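Local coordinates for protein 6-phospho-beta-glucosidase BglT (Thermotoga maritima, PDB 1UP7) that hydrolyses cellobiose 6'-phosphate to glucose 6-phosphate and glucose, as a family 4 glycosidase that depends on NAD+ and a manganese ion, at residues M3-I8 with D32-Y37; N134-N139 with K159-C164; L382-L387 with E397-L402; R245-E250 with H390-D395; D184-Y189 with K200-G205. All coordinates share one frame; numbering follows the deposited sequence.

Overall arrangement
Interactions 1 and 2 belong to one six-stranded parallel sheet of Rossmann type, their centres 14 Å apart. Interaction 1 joins the first two strands beside the bound NAD, whereas interaction 2 pairs the last two and runs into Cys164, a manganese ligand that touches glucose 6-phosphate. Interaction 5, a hairpin about 6 Å from interaction 2 at the nearest atoms, lies at the interface with the third subunit. On the far side of the chain's centre from interaction 1, interactions 3 and 4 touch each other through Pro394 and both reach the second subunit. Tyr246 of interaction 4 lies about 4 Å, side chain to side chain, from the catalytic Tyr243.

Interaction 1 of 5, residues M3-I8 with D32-Y37; sequences MRIAVI and DEVIFY
Met3 opens the pairing: its N donates to Asp32 OD2 at 2.7 Å, on the anti side of the carboxylate, while its O takes the N-H of Asp32 and, weakly, that of Glu33. Arg4 follows with the one salt bridge of the contact. Its chain, bent at CD (chi3 -89°), turns the guanidinium edge to Glu33, so that NE at 2.6 Å and NH2 at 2.8 Å both hold the single oxygen OE2; guanidinium and carboxylate lie nearly coplanar, 19° apart. Ile35 CD1 covers one guanidinium face near its rim, and NH1 goes on to the carbonyls of Gly69 and Ala70. From Ile5 the parallel strands exchange regular bonds, Ile5 N to Glu33 O and Ile35 N to Ile5 O. Ala6 CB rests on Ile35 CG2 at 3.9 Å. Val7 turns to the other face, toward helix 15-25, where its CB meets Phe36 CD1 at 3.6 Å and its CG2 meets Val34 CG1; its backbone bonds to Ile35 O and Tyr37 N. Ile8, back on the Ala6 face, sets CG2 at the edge of the Tyr37 ring, and Tyr37 touches the bound NAD. These strands and helix 15-25 form the opening beta-alpha-beta unit of the Rossmann fold. With two N-H groups directed at one oxygen, the Glu33 charge is probably well neutralised, and the paired groups are likely to restrict each other's rotation.

Interaction 2 of 5, residues N134-N139 with K159-C164; sequences NATIVN and KFIGLC
Lys159 NZ reaches back to Asn134 O in a hydrogen bond of 2.5 Å, short enough for its exact length to be uncertain, approaching from above the carbonyl plane. Bends at chi2, chi3 and chi4 curl the lysine chain past Thr136, whose OG1 lies 3.9 Å from Lys159 CB. Parallel strand bonds then take over: Ile137 N to Lys159 O, Ile161 N to Ile137 O at 2.8 Å, and Asn139 N to Ile161 O. Strand 136-139, helix 144-155 and strand 160-162 make a beta-alpha-beta unit of the Rossmann sheet; strand 160-162 is its last parallel strand, beyond which Gly162 bonds to Asn318, and leads to the manganese ligand Cys164. On the helix side the Phe160 ring spans two neighbours, CE2 lying 3.8 Å from Ile137 CG2 and CZ 3.5 Å from Asn139 CB. The Asn139 amide, turned 28° from that ring, sends ND2 to Thr141 O and Ser144 OG. On the reverse face, against helix 296-308, Thr136 CG2 meets Ile161 CD1, and Val138 CG1 meets Leu163 CD2.

Interaction 3 of 5, residues L382-L387 with E397-L402; sequences LALKAL and EDAKDL
Leu384 CD1 pushes against the backbone of the other helix, 3.6 Å from Ala399 O and 3.9 Å from Lys400 CA. As modelled, its chi1 of -126° and chi2 of 31° lie off the staggered values and carry the fork toward the partner, although the CB bond does not aim straight at it. One branch thereby lies on the Ala399 turn, with the Ala399 methyl 4.3 Å from CD1, while the other, CD2, meets Lys400 CG at 4.1 Å. Leu387 does point at the partner helix. With CG anti to the backbone N, its CD2 comes within 4.2 Å of Leu402 CD2. Lys400 offers just the first part of its side chain here; farther out the chain bends at chi3 and chi4, and the lysine makes a cation-pi contact with Trp231 of the second subunit. No hydrogen bond crosses the contact, and the axes of the two short segments approach to 9.9 Å at 129°. The pair joins helices 380-389 and 396-409 near the C-terminus. Leu403 of the latter extends the packing, helix 109-131 adds Phe112 against Leu387 and Val109 against Leu402, and the second subunit packs Ser235 on Leu384.

Interaction 4 of 5, residues R245-E250 with H390-D395; sequences RYYLME and HPLGPD
Leu392 sets its CD1 methyl over the centre of the Tyr247 ring, 3.7 Å from the centroid and 9° off the normal, a CH-pi contact. The other methyl, CD2, meets Tyr246 O at 3.3 Å and Glu250 CD at 3.6 Å, so one branch takes the ring and the other the backbone and the Glu250 carboxylate. Pro391 CB comes in at the ring edge of Tyr247, 3.9 Å from CE2. At the hydroxyl end of Tyr247 the imidazole of His390 meets it rim to rim, planes 24° apart, with CE1 3.4 Å from Tyr247 OH. That imidazole is held from within its own segment: Leu392 N donates to His390 ND1 at 2.7 Å, in the ring plane. Tyr367 of helix 355-376 meets the imidazole edge-to-face (T-shaped). Glu250, its chain fully extended, slides past Leu392 in the opposite direction and reaches a water that donates to both Glu250 OE2 and Leu392 O, each at 2.9 Å. The leucine is presented by a type I beta turn, His390 to Gly393, closed by Gly393 N to His390 O. This turn links helices 380-389 and 396-409, packed by its leucine against the flank of helix 245-248, which begins two residues after the catalytic Tyr243.

Interaction 5 of 5, residues D184-Y189 with K200-G205; sequences DVFLKY and KVFVKG
Values of chi1 near 180° in Phe186 and -64° in Phe202 set the two rings, which share a face as a cross-strand pair, side by side, and they meet at CD1 to CD1, 4.1 Å. The Phe202 torsion also lays its ring edge beside Phe186 O, 3.6 Å from Phe202 CD1. Behind them this is the hydrogen-bonded pair of the antiparallel strands: Phe186 N gives to Phe202 O and Phe202 N to Phe186 O, both at 2.8 Å. Lys188 N continues to Lys200 O. On the opposite face Leu187 CD1 lies 4.0 Å from both Val201 CG1 and CG2, and Val185 CG2 faces Val203. At the open end of the hairpin Lys204 N bonds to Asp184 O, and a water that accepts from Gly205 N lies within hydrogen-bonding distance of the same oxygen. Lys204 runs extended alongside Asp184, CE 3.4 Å from OD2, but NZ stays beyond salt-bridge range and Asp184 OD2 takes the N-H of Arg181. The valine face packs on Ile174 of helix 166-177, and Leu187 lies on Ile316 of strand 313-320; the phenylalanine face meets the third subunit, whose Arg344 makes a cation-pi contact with Phe202 and whose His346 meets Phe186.

Interaction 1 of 5, residues M3-I8 with D32-Y37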
# COMPACT_ATOMS: atom_id res chain seq x y z
N MET A 3 34.22 12.31 -21.24
CA MET A 3 32.79 12.51 -20.99
C MET A 3 32.13 13.39 -22.06
O MET A 3 32.63 14.47 -22.40
CB MET A 3 32.59 13.15 -19.61
CG MET A 3 31.22 12.94 -19.03
SD MET A 3 30.08 14.29 -19.44
CE MET A 3 30.19 15.37 -17.99
N ARG A 4 31.02 12.92 -22.59
CA ARG A 4 30.35 13.62 -23.66
C ARG A 4 28.88 13.90 -23.33
O ARG A 4 28.18 13.03 -22.85
CB ARG A 4 30.45 12.82 -24.97
CG ARG A 4 29.63 13.46 -26.08
CD ARG A 4 29.21 12.53 -27.16
NE ARG A 4 30.22 12.46 -28.22
CZ ARG A 4 30.00 11.93 -29.43
NH1 ARG A 4 28.78 11.42 -29.75
NH2 ARG A 4 31.00 11.90 -30.32
N ILE A 5 28.44 15.13 -23.59
CA ILE A 5 27.03 15.51 -23.43
C ILE A 5 26.38 15.74 -24.79
O ILE A 5 26.87 16.53 -25.59
CB ILE A 5 26.90 16.80 -22.58
CG1 ILE A 5 27.59 16.70 -21.20
CG2 ILE A 5 25.43 17.24 -22.44
CD1 ILE A 5 27.62 18.06 -20.48
N ALA A 6 25.27 15.05 -25.07
CA ALA A 6 24.49 15.33 -26.27
C ALA A 6 23.33 16.29 -25.97
O ALA A 6 22.69 16.20 -24.92
CB ALA A 6 23.95 14.03 -26.93
N VAL A 7 23.10 17.21 -26.90
CA VAL A 7 22.02 18.18 -26.79
C VAL A 7 21.09 18.03 -28.01
O VAL A 7 21.51 18.29 -29.15
CB VAL A 7 22.54 19.65 -26.70
CG1 VAL A 7 21.36 20.63 -26.64
CG2 VAL A 7 23.46 19.84 -25.53
N ILE A 8 19.86 17.61 -27.75
CA ILE A 8 18.90 17.30 -28.81
C ILE A 8 17.91 18.48 -28.91
O ILE A 8 17.14 18.76 -27.99
CB ILE A 8 18.18 15.94 -28.55
CG1 ILE A 8 19.18 14.87 -28.08
CG2 ILE A 8 17.42 15.46 -29.76
CD1 ILE A 8 20.34 14.58 -29.02
N ASP A 32 34.41 16.75 -22.01
CA ASP A 32 35.32 16.73 -23.16
C ASP A 32 34.67 17.28 -24.41
O ASP A 32 35.31 17.99 -25.19
CB ASP A 32 35.88 15.34 -23.40
CG ASP A 32 36.66 14.85 -22.23
OD1 ASP A 32 37.86 15.20 -22.12
OD2 ASP A 32 36.16 14.13 -21.34
N GLU A 33 33.39 16.96 -24.60
CA GLU A 33 32.66 17.48 -25.75
C GLU A 33 31.16 17.61 -25.52
O GLU A 33 30.55 16.88 -24.75
CB GLU A 33 32.98 16.68 -27.01
CG GLU A 33 32.85 15.17 -26.85
CD GLU A 33 33.31 14.40 -28.08
OE1 GLU A 33 34.44 14.66 -28.54
OE2 GLU A 33 32.55 13.53 -28.60
N VAL A 34 30.60 18.62 -26.18
CA VAL A 34 29.16 18.78 -26.28
C VAL A 34 28.79 18.65 -27.76
O VAL A 34 29.31 19.38 -28.61
CB VAL A 34 28.68 20.09 -25.64
CG1 VAL A 34 27.18 20.20 -25.74
CG2 VAL A 34 29.12 20.13 -24.16
N ILE A 35 27.94 17.68 -28.05
CA ILE A 35 27.51 17.47 -29.43
C ILE A 35 26.03 17.80 -29.61
O ILE A 35 25.18 17.43 -28.78
CB ILE A 35 27.85 16.04 -29.88
CG1 ILE A 35 27.57 15.89 -31.38
CG2 ILE A 35 27.03 15.05 -29.10
CD1 ILE A 35 28.39 14.76 -32.04
N PHE A 36 25.74 18.49 -30.70
CA PHE A 36 24.43 19.06 -30.96
C PHE A 36 23.76 18.37 -32.14
O PHE A 36 24.42 18.11 -33.15
CB PHE A 36 24.55 20.58 -31.24
CG PHE A 36 25.01 21.37 -30.07
CD1 PHE A 36 24.09 21.83 -29.11
CD2 PHE A 36 26.36 21.64 -29.87
CE1 PHE A 36 24.51 22.57 -27.99
CE2 PHE A 36 26.81 22.37 -28.75
CZ PHE A 36 25.86 22.85 -27.81
N TYR A 37 22.47 18.06 -31.99
CA TYR A 37 21.66 17.56 -33.06
C TYR A 37 20.36 18.38 -33.12
O TYR A 37 19.79 18.72 -32.07
CB TYR A 37 21.35 16.06 -32.90
CG TYR A 37 20.31 15.63 -33.90
CD1 TYR A 37 20.61 15.62 -35.26
CD2 TYR A 37 19.00 15.36 -33.51
CE1 TYR A 37 19.67 15.29 -36.21
CE2 TYR A 37 18.03 15.02 -34.46
CZ TYR A 37 18.38 14.99 -35.82
OH TYR A 37 17.46 14.67 -36.80

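Interaction 2 of 5, residues N134-N139 with K159-C164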
# COMPACT_ATOMS: atom_id res chain seq x y z
N ASN A 134 23.10 3.94 -23.38
CA ASN A 134 22.40 3.91 -22.10
C ASN A 134 22.71 5.16 -21.22
O ASN A 134 22.97 5.05 -20.02
CB ASN A 134 22.71 2.60 -21.36
CG ASN A 134 21.45 1.91 -20.89
OD1 ASN A 134 21.02 2.11 -19.74
ND2 ASN A 134 20.80 1.15 -21.80
N ALA A 135 22.73 6.33 -21.86
CA ALA A 135 22.97 7.60 -21.19
C ALA A 135 21.82 7.95 -20.26
O ALA A 135 20.71 7.43 -20.41
CB ALA A 135 23.13 8.68 -22.22
N THR A 136 22.09 8.86 -19.32
CA THR A 136 21.04 9.51 -18.57
C THR A 136 20.43 10.56 -19.46
O THR A 136 21.13 11.42 -20.00
CB THR A 136 21.62 10.14 -17.31
OG1 THR A 136 21.97 9.09 -16.41
CG2 THR A 136 20.54 10.95 -16.57
N ILE A 137 19.12 10.52 -19.60
CA ILE A 137 18.44 11.58 -20.34
C ILE A 137 17.91 12.62 -19.38
O ILE A 137 17.22 12.28 -18.43
CB ILE A 137 17.31 11.02 -21.23
CG1 ILE A 137 17.86 10.03 -22.25
CG2 ILE A 137 16.60 12.17 -21.97
CD1 ILE A 137 16.82 9.00 -22.76
N VAL A 138 18.24 13.89 -19.65
CA VAL A 138 17.69 15.03 -18.93
C VAL A 138 16.68 15.77 -19.82
O VAL A 138 17.03 16.31 -20.88
CB VAL A 138 18.80 15.96 -18.43
CG1 VAL A 138 18.21 17.11 -17.62
CG2 VAL A 138 19.80 15.14 -17.58
N ASN A 139 15.41 15.78 -19.41
CA ASN A 139 14.34 16.25 -20.27
C ASN A 139 13.78 17.62 -19.94
O ASN A 139 13.30 17.84 -18.81
CB ASN A 139 13.20 15.24 -20.31
CG ASN A 139 12.14 15.63 -21.32
OD1 ASN A 139 12.33 15.41 -22.53
ND2 ASN A 139 11.04 16.22 -20.86
N LYS A 159 16.74 5.79 -16.39
CA LYS A 159 17.56 7.00 -16.40
C LYS A 159 16.99 8.09 -17.28
O LYS A 159 17.65 8.58 -18.20
CB LYS A 159 18.98 6.67 -16.83
CG LYS A 159 19.78 5.97 -15.74
CD LYS A 159 20.32 4.69 -16.21
CE LYS A 159 21.79 4.82 -16.49
NZ LYS A 159 21.98 5.54 -17.76
N PHE A 160 15.75 8.48 -16.97
CA PHE A 160 15.11 9.59 -17.64
C PHE A 160 14.62 10.53 -16.56
O PHE A 160 13.72 10.20 -15.76
CB PHE A 160 13.97 9.08 -18.48
CG PHE A 160 13.32 10.13 -19.35
CD1 PHE A 160 12.36 11.03 -18.81
CD2 PHE A 160 13.62 10.22 -20.72
CE1 PHE A 160 11.74 11.98 -19.62
CE2 PHE A 160 12.98 11.19 -21.55
CZ PHE A 160 12.05 12.05 -21.01
N ILE A 161 15.23 11.71 -16.53
CA ILE A 161 14.96 12.68 -15.49
C ILE A 161 14.27 13.89 -16.08
O ILE A 161 14.87 14.60 -16.89
CB ILE A 161 16.27 13.10 -14.79
CG1 ILE A 161 17.02 11.86 -14.30
CG2 ILE A 161 15.98 14.06 -13.66
CD1 ILE A 161 18.44 12.19 -13.70
N GLY A 162 13.03 14.13 -15.65
CA GLY A 162 12.26 15.26 -16.12
C GLY A 162 12.58 16.49 -15.30
O GLY A 162 12.65 16.44 -14.06
N LEU A 163 12.79 17.59 -15.99
CA LEU A 163 13.15 18.85 -15.35
C LEU A 163 12.19 19.94 -15.77
O LEU A 163 11.56 19.84 -16.80
CB LEU A 163 14.54 19.25 -15.79
CG LEU A 163 15.57 19.53 -14.73
CD1 LEU A 163 15.70 18.33 -13.82
CD2 LEU A 163 16.86 19.84 -15.43
N CYS A 164 12.11 20.99 -14.97
CA CYS A 164 11.32 22.17 -15.28
C CYS A 164 12.00 23.29 -14.49
O CYS A 164 12.86 22.99 -13.63
CB CYS A 164 9.86 21.90 -14.88
SG CYS A 164 8.75 23.31 -14.68

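Interaction 3 of 5, residues L382-L387 with E397-L402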
# COMPACT_ATOMS: atom_id res chain seq x y z
N LEU A 382 -10.19 6.02 -26.96
CA LEU A 382 -9.53 6.20 -25.68
C LEU A 382 -8.99 7.61 -25.49
O LEU A 382 -8.91 8.08 -24.37
CB LEU A 382 -8.47 5.13 -25.43
CG LEU A 382 -9.03 3.68 -25.41
CD1 LEU A 382 -7.90 2.66 -25.32
CD2 LEU A 382 -10.07 3.43 -24.28
N ALA A 383 -8.69 8.29 -26.60
CA ALA A 383 -8.25 9.68 -26.56
C ALA A 383 -9.40 10.59 -26.12
O ALA A 383 -9.20 11.52 -25.33
CB ALA A 383 -7.68 10.13 -27.90
N LEU A 384 -10.61 10.30 -26.60
CA LEU A 384 -11.82 11.00 -26.15
C LEU A 384 -11.98 10.86 -24.62
O LEU A 384 -12.24 11.82 -23.94
CB LEU A 384 -13.04 10.37 -26.81
CG LEU A 384 -14.07 11.16 -27.59
CD1 LEU A 384 -13.52 12.42 -28.32
CD2 LEU A 384 -14.77 10.18 -28.57
N LYS A 385 -11.81 9.64 -24.13
CA LYS A 385 -11.87 9.35 -22.73
C LYS A 385 -10.79 10.12 -21.95
O LYS A 385 -11.11 10.68 -20.89
CB LYS A 385 -11.74 7.84 -22.50
CG LYS A 385 -11.89 7.34 -21.08
CD LYS A 385 -11.62 5.83 -21.12
CE LYS A 385 -11.76 5.25 -19.73
NZ LYS A 385 -11.62 3.80 -19.68
N ALA A 386 -9.56 10.17 -22.46
CA ALA A 386 -8.51 10.97 -21.80
C ALA A 386 -8.88 12.45 -21.76
O ALA A 386 -8.79 13.11 -20.71
CB ALA A 386 -7.17 10.79 -22.46
N LEU A 387 -9.35 12.95 -22.89
CA LEU A 387 -9.68 14.35 -23.03
C LEU A 387 -10.79 14.76 -22.05
O LEU A 387 -10.69 15.82 -21.39
CB LEU A 387 -10.05 14.60 -24.48
CG LEU A 387 -9.96 15.97 -25.12
CD1 LEU A 387 -8.66 16.78 -24.82
CD2 LEU A 387 -10.19 15.79 -26.64
N GLU A 397 -20.46 17.54 -24.93
CA GLU A 397 -20.95 18.16 -26.18
C GLU A 397 -19.84 18.67 -27.10
O GLU A 397 -20.09 18.85 -28.28
CB GLU A 397 -21.99 19.30 -25.91
CG GLU A 397 -21.42 20.52 -25.15
CD GLU A 397 -22.39 21.70 -25.00
OE1 GLU A 397 -22.76 22.30 -26.04
OE2 GLU A 397 -22.73 22.08 -23.84
N ASP A 398 -18.66 18.96 -26.59
CA ASP A 398 -17.59 19.49 -27.43
C ASP A 398 -16.47 18.51 -27.69
O ASP A 398 -15.60 18.79 -28.52
CB ASP A 398 -16.94 20.72 -26.81
CG ASP A 398 -17.90 21.88 -26.63
OD1 ASP A 398 -18.56 22.26 -27.61
OD2 ASP A 398 -18.04 22.47 -25.54
N ALA A 399 -16.44 17.39 -26.96
CA ALA A 399 -15.26 16.53 -26.97
C ALA A 399 -14.92 15.96 -28.35
O ALA A 399 -13.77 15.96 -28.76
CB ALA A 399 -15.34 15.44 -25.87
N LYS A 400 -15.93 15.53 -29.09
CA LYS A 400 -15.67 14.93 -30.39
C LYS A 400 -15.13 15.89 -31.40
O LYS A 400 -14.14 15.56 -32.09
CB LYS A 400 -16.94 14.27 -30.94
CG LYS A 400 -16.83 12.80 -30.97
CD LYS A 400 -18.20 12.21 -31.17
CE LYS A 400 -18.11 11.04 -32.13
NZ LYS A 400 -16.87 11.13 -32.92
N ASP A 401 -15.78 17.04 -31.55
CA ASP A 401 -15.31 18.03 -32.51
C ASP A 401 -13.91 18.50 -32.13
O ASP A 401 -13.06 18.64 -33.01
CB ASP A 401 -16.27 19.22 -32.62
CG ASP A 401 -17.56 18.87 -33.33
OD1 ASP A 401 -17.55 17.93 -34.15
OD2 ASP A 401 -18.63 19.48 -33.15
N LEU A 402 -13.68 18.73 -30.85
CA LEU A 402 -12.36 19.19 -30.39
C LEU A 402 -11.26 18.17 -30.77
O LEU A 402 -10.21 18.55 -31.36
CB LEU A 402 -12.34 19.46 -28.87
CG LEU A 402 -10.99 19.77 -28.22
CD1 LEU A 402 -10.39 21.01 -28.86
CD2 LEU A 402 -11.11 19.91 -26.68

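Interaction 4 of 5, residues R245-E250 with H390-D395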
# COMPACT_ATOMS: atom_id res chain seq x y z
N ARG A 245 -3.15 28.79 -11.59
CA ARG A 245 -4.07 29.86 -11.97
C ARG A 245 -5.06 29.38 -13.03
O ARG A 245 -6.20 29.82 -13.05
CB ARG A 245 -3.33 31.05 -12.56
CG ARG A 245 -2.81 32.07 -11.56
CD ARG A 245 -1.92 33.14 -12.25
NE ARG A 245 -1.17 32.46 -13.33
CZ ARG A 245 -0.59 33.05 -14.37
NH1 ARG A 245 -0.68 34.37 -14.54
NH2 ARG A 245 0.07 32.30 -15.26
N TYR A 246 -4.61 28.48 -13.91
CA TYR A 246 -5.45 27.98 -15.02
C TYR A 246 -6.57 27.11 -14.53
O TYR A 246 -7.61 27.06 -15.16
CB TYR A 246 -4.63 27.22 -16.09
CG TYR A 246 -3.61 28.10 -16.77
CD1 TYR A 246 -3.98 29.04 -17.72
CD2 TYR A 246 -2.25 27.99 -16.44
CE1 TYR A 246 -3.03 29.87 -18.32
CE2 TYR A 246 -1.29 28.81 -17.03
CZ TYR A 246 -1.70 29.76 -17.96
OH TYR A 246 -0.75 30.57 -18.55
N TYR A 247 -6.33 26.44 -13.40
CA TYR A 247 -7.34 25.63 -12.74
C TYR A 247 -8.23 26.46 -11.84
O TYR A 247 -9.43 26.37 -12.00
CB TYR A 247 -6.66 24.56 -11.93
CG TYR A 247 -5.95 23.55 -12.77
CD1 TYR A 247 -4.65 23.79 -13.22
CD2 TYR A 247 -6.55 22.35 -13.10
CE1 TYR A 247 -3.98 22.88 -13.98
CE2 TYR A 247 -5.88 21.39 -13.85
CZ TYR A 247 -4.60 21.67 -14.29
OH TYR A 247 -3.91 20.76 -15.03
N LEU A 248 -7.65 27.28 -10.96
CA LEU A 248 -8.39 27.92 -9.88
C LEU A 248 -8.91 29.32 -10.26
O LEU A 248 -9.77 29.89 -9.60
CB LEU A 248 -7.53 27.99 -8.63
CG LEU A 248 -7.32 26.62 -8.00
CD1 LEU A 248 -6.04 26.75 -7.24
CD2 LEU A 248 -8.50 26.18 -7.10
N MET A 249 -8.33 29.86 -11.34
CA MET A 249 -8.71 31.15 -11.93
C MET A 249 -9.09 31.00 -13.42
O MET A 249 -8.75 31.86 -14.26
CB MET A 249 -7.58 32.18 -11.78
CG MET A 249 -7.27 32.57 -10.36
SD MET A 249 -5.80 33.62 -10.22
CE MET A 249 -6.28 34.91 -11.02
N GLU A 250 -9.80 29.92 -13.74
CA GLU A 250 -10.06 29.55 -15.12
C GLU A 250 -10.75 30.65 -15.91
O GLU A 250 -10.24 31.02 -16.97
CB GLU A 250 -10.88 28.27 -15.25
CG GLU A 250 -10.91 27.74 -16.66
CD GLU A 250 -11.73 26.46 -16.81
OE1 GLU A 250 -12.11 25.82 -15.81
OE2 GLU A 250 -12.03 26.11 -17.96
N HIS A 390 -9.70 15.34 -18.14
CA HIS A 390 -8.84 16.43 -17.69
C HIS A 390 -9.72 17.50 -17.04
O HIS A 390 -10.71 17.91 -17.65
CB HIS A 390 -8.06 17.06 -18.84
CG HIS A 390 -6.98 17.98 -18.37
ND1 HIS A 390 -7.24 19.17 -17.73
CD2 HIS A 390 -5.63 17.84 -18.38
CE1 HIS A 390 -6.10 19.73 -17.36
NE2 HIS A 390 -5.10 18.95 -17.77
N PRO A 391 -9.35 17.98 -15.84
CA PRO A 391 -10.15 19.02 -15.17
C PRO A 391 -10.43 20.21 -16.08
O PRO A 391 -11.41 20.89 -15.86
CB PRO A 391 -9.28 19.45 -13.98
CG PRO A 391 -8.43 18.21 -13.65
CD PRO A 391 -8.19 17.55 -15.01
N LEU A 392 -9.58 20.45 -17.09
CA LEU A 392 -9.73 21.60 -17.98
C LEU A 392 -10.13 21.18 -19.40
O LEU A 392 -10.10 22.00 -20.33
CB LEU A 392 -8.45 22.44 -18.03
CG LEU A 392 -8.00 23.12 -16.71
CD1 LEU A 392 -6.54 23.60 -16.84
CD2 LEU A 392 -8.89 24.28 -16.36
N GLY A 393 -10.51 19.90 -19.55
CA GLY A 393 -10.99 19.39 -20.82
C GLY A 393 -12.42 19.77 -21.19
O GLY A 393 -13.09 20.49 -20.48
N PRO A 394 -12.87 19.30 -22.35
CA PRO A 394 -14.20 19.63 -22.87
C PRO A 394 -15.36 18.97 -22.11
O PRO A 394 -15.21 17.91 -21.53
CB PRO A 394 -14.15 19.03 -24.29
CG PRO A 394 -13.20 17.88 -24.16
CD PRO A 394 -12.12 18.41 -23.26
N ASP A 395 -16.50 19.64 -22.10
CA ASP A 395 -17.76 18.99 -21.84
C ASP A 395 -18.01 17.92 -22.95
O ASP A 395 -17.49 18.02 -24.06
CB ASP A 395 -18.86 20.05 -21.91
CG ASP A 395 -19.06 20.80 -20.59
OD1 ASP A 395 -18.30 20.62 -19.64
OD2 ASP A 395 -20.01 21.59 -20.41
O HOH W 1 -10.47 24.81 -19.98

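Interaction 5 of 5, residues D184-Y189 with K200-G205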
# COMPACT_ATOMS: atom_id res chain seq x y z
N ASP A 184 21.29 26.35 0.57
CA ASP A 184 20.79 26.61 1.91
C ASP A 184 19.28 26.48 2.01
O ASP A 184 18.74 26.39 3.12
CB ASP A 184 21.21 28.00 2.39
CG ASP A 184 22.72 28.20 2.42
OD1 ASP A 184 23.47 27.22 2.64
OD2 ASP A 184 23.26 29.33 2.26
N VAL A 185 18.61 26.47 0.86
CA VAL A 185 17.16 26.43 0.82
C VAL A 185 16.68 25.01 0.66
O VAL A 185 17.03 24.34 -0.30
CB VAL A 185 16.58 27.25 -0.37
CG1 VAL A 185 15.05 27.21 -0.27
CG2 VAL A 185 17.13 28.69 -0.37
N PHE A 186 15.83 24.56 1.57
CA PHE A 186 15.31 23.21 1.50
C PHE A 186 13.79 23.25 1.66
O PHE A 186 13.26 23.92 2.54
CB PHE A 186 16.04 22.37 2.58
CG PHE A 186 15.63 20.93 2.63
CD1 PHE A 186 14.55 20.52 3.42
CD2 PHE A 186 16.35 19.96 1.93
CE1 PHE A 186 14.16 19.18 3.47
CE2 PHE A 186 15.97 18.61 1.97
CZ PHE A 186 14.87 18.22 2.75
N LEU A 187 13.09 22.53 0.80
CA LEU A 187 11.64 22.64 0.66
C LEU A 187 10.91 21.33 0.93
O LEU A 187 11.40 20.25 0.59
CB LEU A 187 11.32 23.05 -0.78
CG LEU A 187 11.32 24.53 -1.24
CD1 LEU A 187 11.97 25.53 -0.32
CD2 LEU A 187 11.88 24.62 -2.62
N LYS A 188 9.73 21.41 1.54
CA LYS A 188 8.76 20.36 1.31
C LYS A 188 7.96 20.77 0.08
O LYS A 188 7.18 21.73 0.10
CB LYS A 188 7.86 20.08 2.51
CG LYS A 188 6.92 18.91 2.22
CD LYS A 188 6.09 18.54 3.42
CE LYS A 188 4.92 17.66 3.01
NZ LYS A 188 4.35 17.00 4.23
N TYR A 189 8.20 20.03 -1.00
CA TYR A 189 7.77 20.38 -2.33
C TYR A 189 7.26 19.13 -3.02
O TYR A 189 7.96 18.14 -3.08
CB TYR A 189 9.01 20.88 -3.11
CG TYR A 189 8.72 21.31 -4.53
CD1 TYR A 189 8.33 20.39 -5.51
CD2 TYR A 189 8.79 22.65 -4.89
CE1 TYR A 189 8.04 20.77 -6.81
CE2 TYR A 189 8.52 23.07 -6.16
CZ TYR A 189 8.13 22.14 -7.12
OH TYR A 189 7.85 22.60 -8.39
N LYS A 200 6.40 23.69 3.09
CA LYS A 200 7.37 24.18 4.08
C LYS A 200 8.60 24.77 3.40
O LYS A 200 9.03 24.29 2.35
CB LYS A 200 7.81 23.05 5.07
CG LYS A 200 6.63 22.30 5.73
CD LYS A 200 6.60 22.42 7.24
CE LYS A 200 5.40 23.23 7.77
NZ LYS A 200 5.83 24.06 9.01
N VAL A 201 9.16 25.80 4.00
CA VAL A 201 10.39 26.39 3.52
C VAL A 201 11.39 26.47 4.66
O VAL A 201 11.09 27.00 5.72
CB VAL A 201 10.22 27.80 2.92
CG1 VAL A 201 11.58 28.33 2.48
CG2 VAL A 201 9.32 27.76 1.73
N PHE A 202 12.57 25.93 4.41
CA PHE A 202 13.67 25.99 5.35
C PHE A 202 14.86 26.72 4.71
O PHE A 202 15.23 26.42 3.57
CB PHE A 202 14.14 24.58 5.77
CG PHE A 202 13.11 23.76 6.51
CD1 PHE A 202 12.21 22.94 5.81
CD2 PHE A 202 13.08 23.75 7.90
CE1 PHE A 202 11.28 22.17 6.51
CE2 PHE A 202 12.14 22.98 8.60
CZ PHE A 202 11.24 22.18 7.90
N VAL A 203 15.45 27.66 5.44
CA VAL A 203 16.67 28.33 5.00
C VAL A 203 17.72 28.15 6.09
O VAL A 203 17.53 28.56 7.25
CB VAL A 203 16.44 29.83 4.73
CG1 VAL A 203 17.80 30.56 4.56
CG2 VAL A 203 15.55 30.00 3.51
N LYS A 204 18.84 27.54 5.71
CA LYS A 204 19.87 27.16 6.70
C LYS A 204 19.30 26.42 7.93
O LYS A 204 19.74 26.64 9.07
CB LYS A 204 20.71 28.38 7.14
CG LYS A 204 21.69 28.88 6.08
CD LYS A 204 22.35 30.19 6.52
CE LYS A 204 23.03 30.87 5.33
NZ LYS A 204 23.69 32.16 5.70
N GLY A 205 18.30 25.56 7.70
CA GLY A 205 17.67 24.81 8.76
C GLY A 205 16.55 25.49 9.50
O GLY A 205 15.80 24.80 10.17
O HOH W 2 17.55 24.74 5.15